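Local coordinates for protein phenazine-1-carboxylate N-methyltransferase (Pseudomonas aeruginosa, PDB 2IP2) that transfers a methyl group from S-adenosyl-L-methionine to phenazine-1-carboxylate, giving 5-methylphenazine-1-carboxylate on the pathway to the virulence pigment pyocyanin, at residues G194-E200 / V219-D225; M226-V230 / R253-C258; V25-R30 / V99-E104; A34-E38 / S85-D90. All blocks are in the same frame, centred on the assembly; numbering follows the deposited sequence.

How the interactions relate
The four contacts fall into two pairs, one in each part of the subunit. Interactions 1 and 2 lie in the methyltransferase domain with centres about 13 Å apart, and Leu197 CD2 of the first packs on Met226 CB of the second at 3.7 Å. Interaction 1 holds Asp198, a predicted S-adenosyl-L-methionine-binding residue, whose side chain is about 7 Å from that of Met226 in interaction 2. Interactions 3 and 4, also centred about 13 Å apart, touch through Leu88 of interaction 4, whose CD2 is 3.5 Å from Thr29 OG1 of interaction 3; both touch the second subunit. Centres of interactions 1 and 3 are about 34 Å apart, on opposite sides of the chain's centre.

Interaction 1 (G194-E200 / V219-D225); sequences GVMLDRE and VSLVGGD
Val195 and Val222 make the tightest carbon contact between two parallel strands, 194-198 and 219-223: CG1 of Val195 lies 3.3 Å from CG1 of Val222. This closeness comes with an eclipsed Val222 chi1 (3°) and may owe something to modelling. The other methyl of Val222, CG2, meets Leu197 CD1 at 3.5 Å, so this one valine spans two residues of the neighbouring strand on the same face. On the other face Met196 CB rests more loosely against Leu221 CD2, at 4.1 Å. Five backbone hydrogen bonds join the segments in the staggered parallel pattern. Val222 N donates to Met196 O at 2.8 Å; the last bond, Gly224 N to Asp198 O, continues the pairing past the strand end.

The solvent side begins there. Arg199 runs alongside Asp225, and its NH2 reaches Asp225 OD2 at 3.4 Å in a long salt bridge, the two planes 59° apart; Asp225 OD1 is bonded instead to Leu227 N. Asp198, a predicted S-adenosyl-L-methionine-binding residue at the strand end expected in a Rossmann-like methyltransferase, takes Arg199 N on the anti lone pair of OD1 and Gly177 N on OD2. Strand 219-223 forms one border of the sheet; strand 170-174 flanks 193-198 on its other side, and helices 180-188, 204-209 and 211-215 pack over the Met196 face.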
loop_
_atom_site.group_PDB
_atom_site.type_symbol
_atom_site.label_atom_id
_atom_site.label_comp_id
_atom_site.label_asym_id
_atom_site.label_seq_id
_atom_site.Cartn_x
_atom_site.Cartn_y
_atom_site.Cartn_z
ATOM N N GLY A 194 33.182 -24.460 -6.032
ATOM C CA GLY A 194 32.460 -24.285 -4.794
ATOM C C GLY A 194 31.847 -25.545 -4.231
ATOM O O GLY A 194 31.613 -26.519 -4.948
ATOM N N VAL A 195 31.567 -25.479 -2.936
ATOM C CA VAL A 195 30.834 -26.499 -2.213
ATOM C C VAL A 195 29.613 -25.862 -1.569
ATOM O O VAL A 195 29.704 -24.782 -0.932
ATOM C CB VAL A 195 31.718 -27.133 -1.087
ATOM C CG1 VAL A 195 30.919 -28.153 -0.308
ATOM C CG2 VAL A 195 32.966 -27.833 -1.713
ATOM N N MET A 196 28.473 -26.507 -1.739
ATOM C CA MET A 196 27.302 -26.107 -0.995
ATOM C C MET A 196 27.006 -27.125 0.094
ATOM O O MET A 196 26.830 -28.323 -0.162
ATOM C CB MET A 196 26.095 -26.003 -1.927
ATOM C CG MET A 196 24.748 -25.806 -1.205
ATOM S SD MET A 196 23.430 -25.767 -2.412
ATOM C CE MET A 196 24.150 -24.590 -3.550
ATOM N N LEU A 197 26.925 -26.614 1.312
ATOM C CA LEU A 197 26.536 -27.386 2.477
ATOM C C LEU A 197 25.067 -27.119 2.809
ATOM O O LEU A 197 24.612 -25.986 2.814
ATOM C CB LEU A 197 27.390 -26.933 3.667
ATOM C CG LEU A 197 27.172 -27.601 5.025
ATOM C CD1 LEU A 197 27.693 -29.073 4.989
ATOM C CD2 LEU A 197 27.943 -26.792 6.126
ATOM N N ASP A 198 24.339 -28.166 3.126
ATOM C CA ASP A 198 23.074 -28.030 3.841
ATOM C C ASP A 198 22.891 -29.294 4.662
ATOM O O ASP A 198 23.781 -30.138 4.667
ATOM C CB ASP A 198 21.889 -27.780 2.881
ATOM C CG ASP A 198 20.776 -26.981 3.523
ATOM O OD1 ASP A 198 20.470 -27.219 4.731
ATOM O OD2 ASP A 198 20.199 -26.113 2.814
ATOM N N ARG A 199 21.768 -29.390 5.381
ATOM C CA ARG A 199 21.462 -30.526 6.285
ATOM C C ARG A 199 21.261 -31.796 5.462
ATOM O O ARG A 199 20.648 -31.740 4.401
ATOM C CB ARG A 199 20.183 -30.201 7.074
ATOM C CG ARG A 199 20.143 -30.771 8.496
ATOM C CD ARG A 199 19.330 -29.859 9.466
ATOM N NE ARG A 199 19.879 -29.740 10.839
ATOM C CZ ARG A 199 20.995 -30.321 11.299
ATOM N NH1 ARG A 199 21.732 -31.093 10.515
ATOM N NH2 ARG A 199 21.375 -30.136 12.566
ATOM N N GLU A 200 21.767 -32.945 5.901
ATOM C CA GLU A 200 21.537 -34.145 5.077
ATOM C C GLU A 200 20.038 -34.468 5.010
ATOM O O GLU A 200 19.308 -34.343 6.020
ATOM C CB GLU A 200 22.397 -35.363 5.461
ATOM C CG GLU A 200 22.505 -35.658 6.939
ATOM C CD GLU A 200 22.934 -37.089 7.200
ATOM O OE1 GLU A 200 24.110 -37.434 6.909
ATOM O OE2 GLU A 200 22.093 -37.867 7.701
ATOM N N VAL A 219 30.764 -27.701 -8.910
ATOM C CA VAL A 219 30.299 -27.611 -7.551
ATOM C C VAL A 219 30.069 -29.024 -7.082
ATOM O O VAL A 219 29.808 -29.902 -7.912
ATOM C CB VAL A 219 28.984 -26.743 -7.454
ATOM C CG1 VAL A 219 27.870 -27.336 -8.264
ATOM C CG2 VAL A 219 28.478 -26.585 -5.995
ATOM N N SER A 220 30.160 -29.246 -5.764
ATOM C CA SER A 220 29.602 -30.445 -5.149
ATOM C C SER A 220 28.716 -30.044 -3.986
ATOM O O SER A 220 28.813 -28.893 -3.505
ATOM C CB SER A 220 30.736 -31.362 -4.668
ATOM O OG SER A 220 31.605 -30.695 -3.757
ATOM N N LEU A 221 27.868 -30.974 -3.537
ATOM C CA LEU A 221 27.027 -30.763 -2.379
ATOM C C LEU A 221 27.532 -31.599 -1.214
ATOM O O LEU A 221 27.967 -32.734 -1.397
ATOM C CB LEU A 221 25.562 -31.136 -2.652
ATOM C CG LEU A 221 24.847 -30.746 -3.952
ATOM C CD1 LEU A 221 23.328 -31.107 -3.914
ATOM C CD2 LEU A 221 24.986 -29.255 -4.177
ATOM N N VAL A 222 27.449 -31.075 -0.003
ATOM C CA VAL A 222 27.647 -31.951 1.160
ATOM C C VAL A 222 26.518 -31.851 2.185
ATOM O O VAL A 222 25.970 -30.772 2.396
ATOM C CB VAL A 222 29.102 -31.909 1.766
ATOM C CG1 VAL A 222 29.984 -30.946 1.093
ATOM C CG2 VAL A 222 29.138 -31.849 3.336
ATOM N N GLY A 223 26.127 -33.003 2.751
ATOM C CA GLY A 223 25.078 -33.031 3.768
ATOM C C GLY A 223 25.799 -33.039 5.106
ATOM O O GLY A 223 26.744 -33.806 5.296
ATOM N N GLY A 224 25.382 -32.186 6.023
ATOM C CA GLY A 224 26.062 -32.118 7.292
ATOM C C GLY A 224 25.490 -30.988 8.095
ATOM O O GLY A 224 24.683 -30.199 7.585
ATOM N N ASP A 225 25.902 -30.897 9.355
ATOM C CA ASP A 225 25.385 -29.841 10.214
ATOM C C ASP A 225 26.494 -28.829 10.362
ATOM O O ASP A 225 27.577 -29.140 10.860
ATOM C CB ASP A 225 24.909 -30.420 11.568
ATOM C CG ASP A 225 24.701 -29.344 12.662
ATOM O OD1 ASP A 225 24.704 -28.116 12.389
ATOM O OD2 ASP A 225 24.547 -29.768 13.839
#

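Interaction 2 (M226-V230 / R253-C258); sequences MLQEV and RLLGNC
Asn257 and Arg253, one helical turn apart, both grip the backbone of loop 226-230 through its carbonyl oxygens. Asn257 can be followed outward. Its CB stands 4.0 Å from Met226 O and 4.3 Å from Val230 CG1. With CG anti to the carbonyl carbon (chi1 -72°), the amide is carried to the loop, where CG has Met226 O and Gln228 O at similar range. OD1 comes no closer than 3.7 Å, to Gln228 O. The tip nitrogen does the bonding. Asn257 ND2 donates to Met226 O at 2.8 Å, with that oxygen nearly in the amide plane. More weakly, Asn257 ND2 donates to Leu227 O at 2.9 Å. Arg253 NE also donates to Leu227 O, at 3.0 Å and an N-H...O angle of 163°; the oxygen sits at the guanidinium edge. The deposited Gln228 amide, one of two conformers, is doubtful, because its NE2 and Arg253 NE, both donors, are too close.

Beside the polar bonds, Leu254 sends CD1 to Met226 CB at 3.8 Å, and its CB meets Leu227 CD1. Val230 and Leu254 also pack on strand 236-240, through Tyr237 and Leu239 respectively. The loop following strand 219-223 is thereby tied to helix 248-261 of the Rossmann-like methyltransferase domain. Leu227 O is bonded by Arg253 and, weakly, by Asn257, and Met226 O by Asn257, consistent with the helix holding the loop by its carbonyls.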
loop_
_atom_site.group_PDB
_atom_site.type_symbol
_atom_site.label_atom_id
_atom_site.label_comp_id
_atom_site.label_asym_id
_atom_site.label_seq_id
_atom_site.Cartn_x
_atom_site.Cartn_y
_atom_site.Cartn_z
ATOM N N MET A 226 26.209 -27.610 9.903
ATOM C CA MET A 226 27.196 -26.540 9.881
ATOM C C MET A 226 27.666 -26.156 11.281
ATOM O O MET A 226 28.706 -25.517 11.439
ATOM C CB MET A 226 26.579 -25.309 9.222
ATOM C CG MET A 226 25.309 -24.834 9.871
ATOM S SD MET A 226 24.611 -23.364 9.034
ATOM C CE MET A 226 23.120 -23.160 10.036
ATOM N N LEU A 227 26.877 -26.504 12.290
ATOM C CA LEU A 227 27.190 -26.164 13.665
ATOM C C LEU A 227 28.237 -27.118 14.234
ATOM O O LEU A 227 28.945 -26.762 15.192
ATOM C CB LEU A 227 25.915 -26.156 14.509
ATOM C CG LEU A 227 25.185 -24.820 14.735
ATOM C CD1 LEU A 227 25.386 -23.747 13.668
ATOM C CD2 LEU A 227 23.693 -25.051 15.078
ATOM N N GLN A 228 28.356 -28.310 13.629
ATOM C CA GLN A 228 29.465 -29.210 13.975
ATOM C C GLN A 228 30.681 -29.122 13.064
ATOM O O GLN A 228 31.827 -29.143 13.511
ATOM C CB GLN A 228 29.092 -30.542 14.659
ATOM C CG GLN A 228 28.075 -30.424 15.880
ATOM C CD GLN A 228 28.563 -29.595 17.044
ATOM O OE1 GLN A 228 29.665 -29.830 17.577
ATOM N NE2 GLN A 228 27.736 -28.630 17.479
ATOM N N GLU A 229 30.429 -28.941 11.768
ATOM C CA GLU A 229 31.488 -29.007 10.769
ATOM C C GLU A 229 31.159 -28.227 9.501
ATOM O O GLU A 229 30.013 -28.240 9.059
ATOM C CB GLU A 229 31.778 -30.475 10.435
ATOM C CG GLU A 229 33.207 -30.774 10.048
ATOM C CD GLU A 229 33.454 -32.281 9.839
ATOM O OE1 GLU A 229 32.594 -32.960 9.223
ATOM O OE2 GLU A 229 34.520 -32.772 10.273
ATOM N N VAL A 230 32.165 -27.582 8.903
ATOM C CA VAL A 230 32.025 -27.056 7.524
ATOM C C VAL A 230 33.182 -27.506 6.630
ATOM O O VAL A 230 34.251 -27.759 7.144
ATOM C CB VAL A 230 31.928 -25.502 7.452
ATOM C CG1 VAL A 230 30.720 -24.972 8.266
ATOM C CG2 VAL A 230 33.256 -24.833 7.846
ATOM N N ARG A 253 29.424 -21.036 17.331
ATOM C CA ARG A 253 29.892 -22.338 16.821
ATOM C C ARG A 253 30.148 -22.265 15.306
ATOM O O ARG A 253 31.187 -22.700 14.839
ATOM C CB ARG A 253 28.946 -23.505 17.099
ATOM C CG ARG A 253 28.693 -23.883 18.589
ATOM C CD ARG A 253 28.091 -25.310 18.717
ATOM N NE ARG A 253 29.000 -26.323 18.168
ATOM C CZ ARG A 253 30.012 -26.885 18.841
ATOM N NH1 ARG A 253 30.234 -26.566 20.118
ATOM N NH2 ARG A 253 30.786 -27.784 18.239
ATOM N N LEU A 254 29.225 -21.659 14.562
ATOM C CA LEU A 254 29.365 -21.583 13.104
ATOM C C LEU A 254 30.615 -20.760 12.725
ATOM O O LEU A 254 31.465 -21.172 11.913
ATOM C CB LEU A 254 28.084 -20.944 12.495
ATOM C CG LEU A 254 28.186 -20.706 11.005
ATOM C CD1 LEU A 254 28.196 -22.054 10.282
ATOM C CD2 LEU A 254 26.965 -19.860 10.587
ATOM N N LEU A 255 30.731 -19.598 13.323
ATOM C CA LEU A 255 31.820 -18.704 13.020
ATOM C C LEU A 255 33.186 -19.325 13.331
ATOM O O LEU A 255 34.146 -19.116 12.580
ATOM C CB LEU A 255 31.644 -17.367 13.730
ATOM C CG LEU A 255 30.479 -16.510 13.196
ATOM C CD1 LEU A 255 30.251 -15.323 14.123
ATOM C CD2 LEU A 255 30.763 -16.065 11.778
ATOM N N GLY A 256 33.249 -20.079 14.431
ATOM C CA GLY A 256 34.477 -20.820 14.817
ATOM C C GLY A 256 34.798 -21.939 13.846
ATOM O O GLY A 256 35.974 -22.147 13.452
ATOM N N ASN A 257 33.746 -22.661 13.447
ATOM C CA ASN A 257 33.842 -23.657 12.353
ATOM C C ASN A 257 34.444 -23.070 11.080
ATOM O O ASN A 257 35.404 -23.623 10.512
ATOM C CB ASN A 257 32.492 -24.338 12.096
ATOM C CG ASN A 257 32.105 -25.309 13.205
ATOM O OD1 ASN A 257 32.948 -25.694 14.046
ATOM N ND2 ASN A 257 30.829 -25.666 13.251
ATOM N N CYS A 258 33.907 -21.933 10.648
ATOM C CA CYS A 258 34.491 -21.214 9.518
ATOM C C CYS A 258 35.957 -20.776 9.767
ATOM O O CYS A 258 36.801 -20.983 8.912
ATOM C CB CYS A 258 33.627 -19.998 9.147
ATOM S SG CYS A 258 31.949 -20.516 8.590
#

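Interaction 3 (V25-R30 / V99-E104); sequences VYVATR and VLFYGE
Tyr26 OH donates to Glu104 OE2 at 2.4 Å, a very short bond whose exact length is doubtful, and the phenol oxygen also accepts: Arg30 NH1 gives it a hydrogen bond of 2.9 Å, N-H...O angle 167°, with the oxygen in the guanidinium plane. The hydroxyl thus bridges arginine and glutamate, whose own charged atoms, Arg30 NH1 and Glu104 OE2, stay 4.4 Å apart. Arg30 NH2 is engaged separately, in a salt bridge to Glu115 of the second subunit. The carboxylate stands nearly perpendicular to the tyrosine ring, planes 85° apart, with OE2 at the ring's edge.

Gly103 O lies above the ring's centre by 3.9 Å and accepts from Arg23 NH1. Thr29 OG1 donates to Val25 O at 2.9 Å, from the face opposite to that used by Thr29 N, so this helical carbonyl has two donors. A chi1 of -54° lays the Thr29 hydroxyl alongside Val99 CG1, and Thr29 CG2 meets Leu100 CD2 at 3.8 Å.

Here the end of long helix 6-30 packs on the end of helix 96-102 beside the partner subunit, whose Val15 and Val16 touch Val25 and Val99: a helical interface consistent with the N-terminal dimerisation of this family.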
loop_
_atom_site.group_PDB
_atom_site.type_symbol
_atom_site.label_atom_id
_atom_site.label_comp_id
_atom_site.label_asym_id
_atom_site.label_seq_id
_atom_site.Cartn_x
_atom_site.Cartn_y
_atom_site.Cartn_z
ATOM N N VAL A 25 -1.311 -3.456 -8.909
ATOM C CA VAL A 25 -0.146 -4.111 -9.564
ATOM C C VAL A 25 -0.323 -5.625 -9.512
ATOM O O VAL A 25 -0.003 -6.344 -10.482
ATOM C CB VAL A 25 1.200 -3.613 -8.841
ATOM C CG1 VAL A 25 2.410 -4.489 -9.266
ATOM C CG2 VAL A 25 1.406 -2.175 -9.182
ATOM N N TYR A 26 -0.882 -6.115 -8.401
ATOM C CA TYR A 26 -1.123 -7.574 -8.296
ATOM C C TYR A 26 -2.070 -8.025 -9.442
ATOM O O TYR A 26 -1.813 -9.005 -10.150
ATOM C CB TYR A 26 -1.658 -7.917 -6.872
ATOM C CG TYR A 26 -2.198 -9.349 -6.800
ATOM C CD1 TYR A 26 -1.328 -10.464 -6.881
ATOM C CD2 TYR A 26 -3.584 -9.575 -6.821
ATOM C CE1 TYR A 26 -1.867 -11.790 -6.842
ATOM C CE2 TYR A 26 -4.106 -10.858 -6.806
ATOM C CZ TYR A 26 -3.250 -11.952 -6.828
ATOM O OH TYR A 26 -3.845 -13.194 -6.829
ATOM N N VAL A 27 -3.130 -7.260 -9.639
ATOM C CA VAL A 27 -4.039 -7.543 -10.690
ATOM C C VAL A 27 -3.402 -7.516 -12.063
ATOM O O VAL A 27 -3.599 -8.440 -12.863
ATOM C CB VAL A 27 -5.265 -6.598 -10.617
ATOM C CG1 VAL A 27 -6.119 -6.756 -11.904
ATOM C CG2 VAL A 27 -6.143 -6.865 -9.340
ATOM N N ALA A 28 -2.665 -6.468 -12.383
ATOM C CA ALA A 28 -1.979 -6.406 -13.695
ATOM C C ALA A 28 -1.087 -7.654 -13.886
ATOM O O ALA A 28 -0.979 -8.191 -15.009
ATOM C CB ALA A 28 -1.094 -5.117 -13.775
ATOM N N THR A 29 -0.452 -8.083 -12.786
ATOM C CA THR A 29 0.426 -9.271 -12.798
ATOM C C THR A 29 -0.354 -10.583 -13.022
ATOM O O THR A 29 -0.017 -11.345 -13.934
ATOM C CB THR A 29 1.375 -9.305 -11.554
ATOM O OG1 THR A 29 2.074 -8.068 -11.528
ATOM C CG2 THR A 29 2.441 -10.506 -11.685
ATOM N N ARG A 30 -1.354 -10.862 -12.212
ATOM C CA ARG A 30 -2.226 -12.033 -12.376
ATOM C C ARG A 30 -2.784 -12.080 -13.797
ATOM O O ARG A 30 -2.849 -13.146 -14.384
ATOM C CB ARG A 30 -3.484 -11.902 -11.517
ATOM C CG ARG A 30 -3.518 -12.409 -10.130
ATOM C CD ARG A 30 -3.990 -13.884 -10.020
ATOM N NE ARG A 30 -5.408 -14.168 -10.345
ATOM C CZ ARG A 30 -6.436 -14.163 -9.491
ATOM N NH1 ARG A 30 -6.301 -13.807 -8.205
ATOM N NH2 ARG A 30 -7.641 -14.498 -9.942
ATOM N N VAL A 99 5.588 -10.821 -6.774
ATOM C CA VAL A 99 4.309 -10.042 -6.718
ATOM C C VAL A 99 3.096 -10.945 -6.426
ATOM O O VAL A 99 2.221 -10.631 -5.599
ATOM C CB VAL A 99 4.082 -9.229 -8.032
ATOM C CG1 VAL A 99 2.640 -8.629 -8.110
ATOM C CG2 VAL A 99 5.191 -8.115 -8.204
ATOM N N LEU A 100 3.037 -12.075 -7.130
ATOM C CA LEU A 100 1.914 -13.021 -6.983
ATOM C C LEU A 100 1.863 -13.611 -5.588
ATOM O O LEU A 100 0.804 -13.589 -4.973
ATOM C CB LEU A 100 1.948 -14.130 -8.050
ATOM C CG LEU A 100 1.723 -13.667 -9.517
ATOM C CD1 LEU A 100 1.994 -14.852 -10.493
ATOM C CD2 LEU A 100 0.325 -12.978 -9.688
ATOM N N PHE A 101 3.007 -14.081 -5.077
ATOM C CA PHE A 101 3.056 -14.689 -3.731
ATOM C C PHE A 101 2.729 -13.639 -2.679
ATOM O O PHE A 101 1.955 -13.852 -1.753
ATOM C CB PHE A 101 4.433 -15.308 -3.473
ATOM C CG PHE A 101 4.422 -16.276 -2.314
ATOM C CD1 PHE A 101 4.528 -15.795 -1.017
ATOM C CD2 PHE A 101 4.201 -17.626 -2.521
ATOM C CE1 PHE A 101 4.504 -16.668 0.094
ATOM C CE2 PHE A 101 4.156 -18.520 -1.426
ATOM C CZ PHE A 101 4.313 -18.016 -0.109
ATOM N N TYR A 102 3.231 -12.436 -2.890
ATOM C CA TYR A 102 3.014 -11.372 -1.888
ATOM C C TYR A 102 1.562 -10.930 -1.867
ATOM O O TYR A 102 0.993 -10.623 -0.805
ATOM C CB TYR A 102 3.918 -10.229 -2.242
ATOM C CG TYR A 102 5.351 -10.392 -1.739
ATOM C CD1 TYR A 102 5.947 -11.652 -1.541
ATOM C CD2 TYR A 102 6.098 -9.280 -1.464
ATOM C CE1 TYR A 102 7.290 -11.749 -1.037
ATOM C CE2 TYR A 102 7.426 -9.366 -0.966
ATOM C CZ TYR A 102 7.999 -10.574 -0.779
ATOM O OH TYR A 102 9.319 -10.616 -0.327
ATOM N N GLY A 103 0.941 -10.966 -3.052
ATOM C CA GLY A 103 -0.485 -10.592 -3.204
ATOM C C GLY A 103 -1.482 -11.689 -2.883
ATOM O O GLY A 103 -2.690 -11.450 -2.915
ATOM N N GLU A 104 -0.980 -12.858 -2.496
ATOM C CA GLU A 104 -1.831 -14.007 -2.159
ATOM C C GLU A 104 -1.502 -14.365 -0.747
ATOM O O GLU A 104 -2.052 -13.754 0.165
ATOM C CB GLU A 104 -1.627 -15.127 -3.187
ATOM C CG GLU A 104 -2.276 -14.729 -4.536
ATOM C CD GLU A 104 -1.917 -15.576 -5.786
ATOM O OE1 GLU A 104 -1.254 -16.662 -5.669
ATOM O OE2 GLU A 104 -2.313 -15.099 -6.899
#

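Interaction 4 (A34-E38 / S85-D90); sequences ADLIE and SHLLRD
Flat groups from both segments meet around Glu38: CG of this residue lies over one face of the Arg89 guanidinium, 3.6 Å from Arg89 NH2, and its carboxylate carbon is near the ring plane of His86, at the edge. The imidazole carbon His86 CE1 comes within 3.4 Å of Glu38 OE1, with carboxylate and ring planes 64° apart. Another group at the ring's edge is Arg89 CD. Glu38 OE1 lies well out of the guanidinium plane, so no N-H of Arg89 points at it and any attraction is probably electrostatic only; its hydrogen bond comes from Asn81 ND2. The bend of the glutamate at chi2 (56°) swings the carboxylate over toward the histidine.

Asp35 carries the polar half. Its OD1 accepts Asp90 N at 2.9 Å, nearly straight (170°), on the syn lone pair, and Arg89 CB packs against the same oxygen. Two waters also bond to the carboxylate: one donates to Asp35 OD2 and to Leu88 O, and the other donates to Asp35 OD1 while accepting from Arg89 NE at 3.1 Å. Arg89 and Asp35 are thus joined through water. Next to these polar groups, Ala34 CB fits against Ser85 O at 3.6 Å and Arg89 CG at 3.7 Å.

The contact joins short helix 33-38 to the type I turn from His86 to Arg89, in the region of helix 83-86, with Phe71 of strand 71-72 touching both Ala34 and Ser85. Short helices packed against a two-stranded antiparallel hairpin are consistent with the winged-helix character of the helix-turn-helix-related dimerisation domain.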
loop_
_atom_site.group_PDB
_atom_site.type_symbol
_atom_site.label_atom_id
_atom_site.label_comp_id
_atom_site.label_asym_id
_atom_site.label_seq_id
_atom_site.Cartn_x
_atom_site.Cartn_y
_atom_site.Cartn_z
ATOM N N ALA A 34 1.509 -7.112 -18.706
ATOM C CA ALA A 34 2.816 -6.798 -19.212
ATOM C C ALA A 34 3.268 -7.715 -20.362
ATOM O O ALA A 34 3.889 -7.225 -21.313
ATOM C CB ALA A 34 3.833 -6.851 -18.071
ATOM N N ASP A 35 2.995 -9.012 -20.251
ATOM C CA ASP A 35 3.241 -10.000 -21.327
ATOM C C ASP A 35 2.395 -9.730 -22.555
ATOM O O ASP A 35 2.923 -9.667 -23.676
ATOM C CB ASP A 35 2.984 -11.402 -20.795
ATOM C CG ASP A 35 3.816 -11.664 -19.521
ATOM O OD1 ASP A 35 5.047 -11.382 -19.581
ATOM O OD2 ASP A 35 3.242 -12.082 -18.488
ATOM N N LEU A 36 1.090 -9.550 -22.342
ATOM C CA LEU A 36 0.191 -9.187 -23.438
ATOM C C LEU A 36 0.686 -7.956 -24.171
ATOM O O LEU A 36 0.788 -7.958 -25.418
ATOM C CB LEU A 36 -1.271 -9.000 -22.943
ATOM C CG LEU A 36 -1.892 -10.253 -22.295
ATOM C CD1 LEU A 36 -3.166 -9.932 -21.655
ATOM C CD2 LEU A 36 -2.174 -11.367 -23.349
ATOM N N ILE A 37 0.973 -6.899 -23.428
ATOM C CA ILE A 37 1.463 -5.650 -24.031
ATOM C C ILE A 37 2.760 -5.816 -24.806
ATOM O O ILE A 37 2.870 -5.278 -25.937
ATOM C CB ILE A 37 1.578 -4.488 -22.987
ATOM C CG1 ILE A 37 0.149 -4.052 -22.572
ATOM C CG2 ILE A 37 2.401 -3.335 -23.545
ATOM C CD1 ILE A 37 0.050 -3.224 -21.220
ATOM N N GLU A 38 3.728 -6.540 -24.241
ATOM C CA GLU A 38 5.005 -6.758 -24.930
ATOM C C GLU A 38 4.796 -7.462 -26.263
ATOM O O GLU A 38 5.512 -7.193 -27.233
ATOM C CB GLU A 38 5.974 -7.572 -24.077
ATOM C CG GLU A 38 7.427 -7.449 -24.525
ATOM C CD GLU A 38 7.919 -6.007 -24.559
ATOM O OE1 GLU A 38 7.327 -5.131 -23.894
ATOM O OE2 GLU A 38 8.966 -5.722 -25.187
ATOM N N SER A 85 7.415 -1.988 -15.356
ATOM C CA SER A 85 6.488 -3.068 -15.782
ATOM C C SER A 85 7.184 -4.299 -16.410
ATOM O O SER A 85 6.698 -5.422 -16.337
ATOM C CB SER A 85 5.355 -2.542 -16.656
ATOM O OG SER A 85 5.777 -2.184 -17.971
ATOM N N HIS A 86 8.325 -4.075 -17.042
ATOM C CA HIS A 86 9.203 -5.194 -17.477
ATOM C C HIS A 86 9.514 -6.155 -16.343
ATOM O O HIS A 86 9.618 -7.351 -16.534
ATOM C CB HIS A 86 10.490 -4.634 -18.108
ATOM C CG HIS A 86 10.325 -4.205 -19.532
ATOM N ND1 HIS A 86 9.813 -5.036 -20.505
ATOM C CD2 HIS A 86 10.647 -3.046 -20.157
ATOM C CE1 HIS A 86 9.814 -4.405 -21.664
ATOM N NE2 HIS A 86 10.320 -3.200 -21.480
ATOM N N LEU A 87 9.602 -5.624 -15.133
ATOM C CA LEU A 87 9.824 -6.490 -13.972
ATOM C C LEU A 87 8.630 -7.354 -13.609
ATOM O O LEU A 87 8.741 -8.280 -12.785
ATOM C CB LEU A 87 10.237 -5.645 -12.770
ATOM C CG LEU A 87 11.640 -5.028 -12.823
ATOM C CD1 LEU A 87 11.691 -4.015 -11.744
ATOM C CD2 LEU A 87 12.639 -6.128 -12.526
ATOM N N LEU A 88 7.478 -7.063 -14.204
ATOM C CA LEU A 88 6.318 -7.902 -13.983
ATOM C C LEU A 88 6.156 -9.018 -14.989
ATOM O O LEU A 88 5.272 -9.891 -14.829
ATOM C CB LEU A 88 5.023 -7.051 -13.954
ATOM C CG LEU A 88 4.981 -5.859 -13.006
ATOM C CD1 LEU A 88 3.731 -5.080 -13.313
ATOM C CD2 LEU A 88 5.054 -6.298 -11.522
ATOM N N ARG A 89 6.949 -8.975 -16.078
ATOM C CA ARG A 89 6.808 -9.961 -17.158
ATOM C C ARG A 89 7.233 -11.359 -16.745
ATOM O O ARG A 89 8.054 -11.556 -15.836
ATOM C CB ARG A 89 7.635 -9.538 -18.397
ATOM C CG ARG A 89 7.074 -8.344 -19.197
ATOM C CD ARG A 89 8.210 -7.716 -20.097
ATOM N NE ARG A 89 8.505 -8.563 -21.215
ATOM C CZ ARG A 89 9.699 -8.768 -21.738
ATOM N NH1 ARG A 89 10.796 -8.167 -21.260
ATOM N NH2 ARG A 89 9.775 -9.591 -22.767
ATOM N N ASP A 90 6.705 -12.334 -17.446
ATOM C CA ASP A 90 6.992 -13.715 -17.152
ATOM C C ASP A 90 8.343 -14.094 -17.797
ATOM O O ASP A 90 8.372 -14.783 -18.789
ATOM C CB ASP A 90 5.833 -14.564 -17.682
ATOM C CG ASP A 90 5.938 -16.020 -17.274
ATOM O OD1 ASP A 90 6.786 -16.354 -16.409
ATOM O OD2 ASP A 90 5.179 -16.824 -17.858
HETATM O O HOH W 1 2.971 -10.857 -16.062
HETATM O O HOH W 2 6.828 -11.156 -21.693
#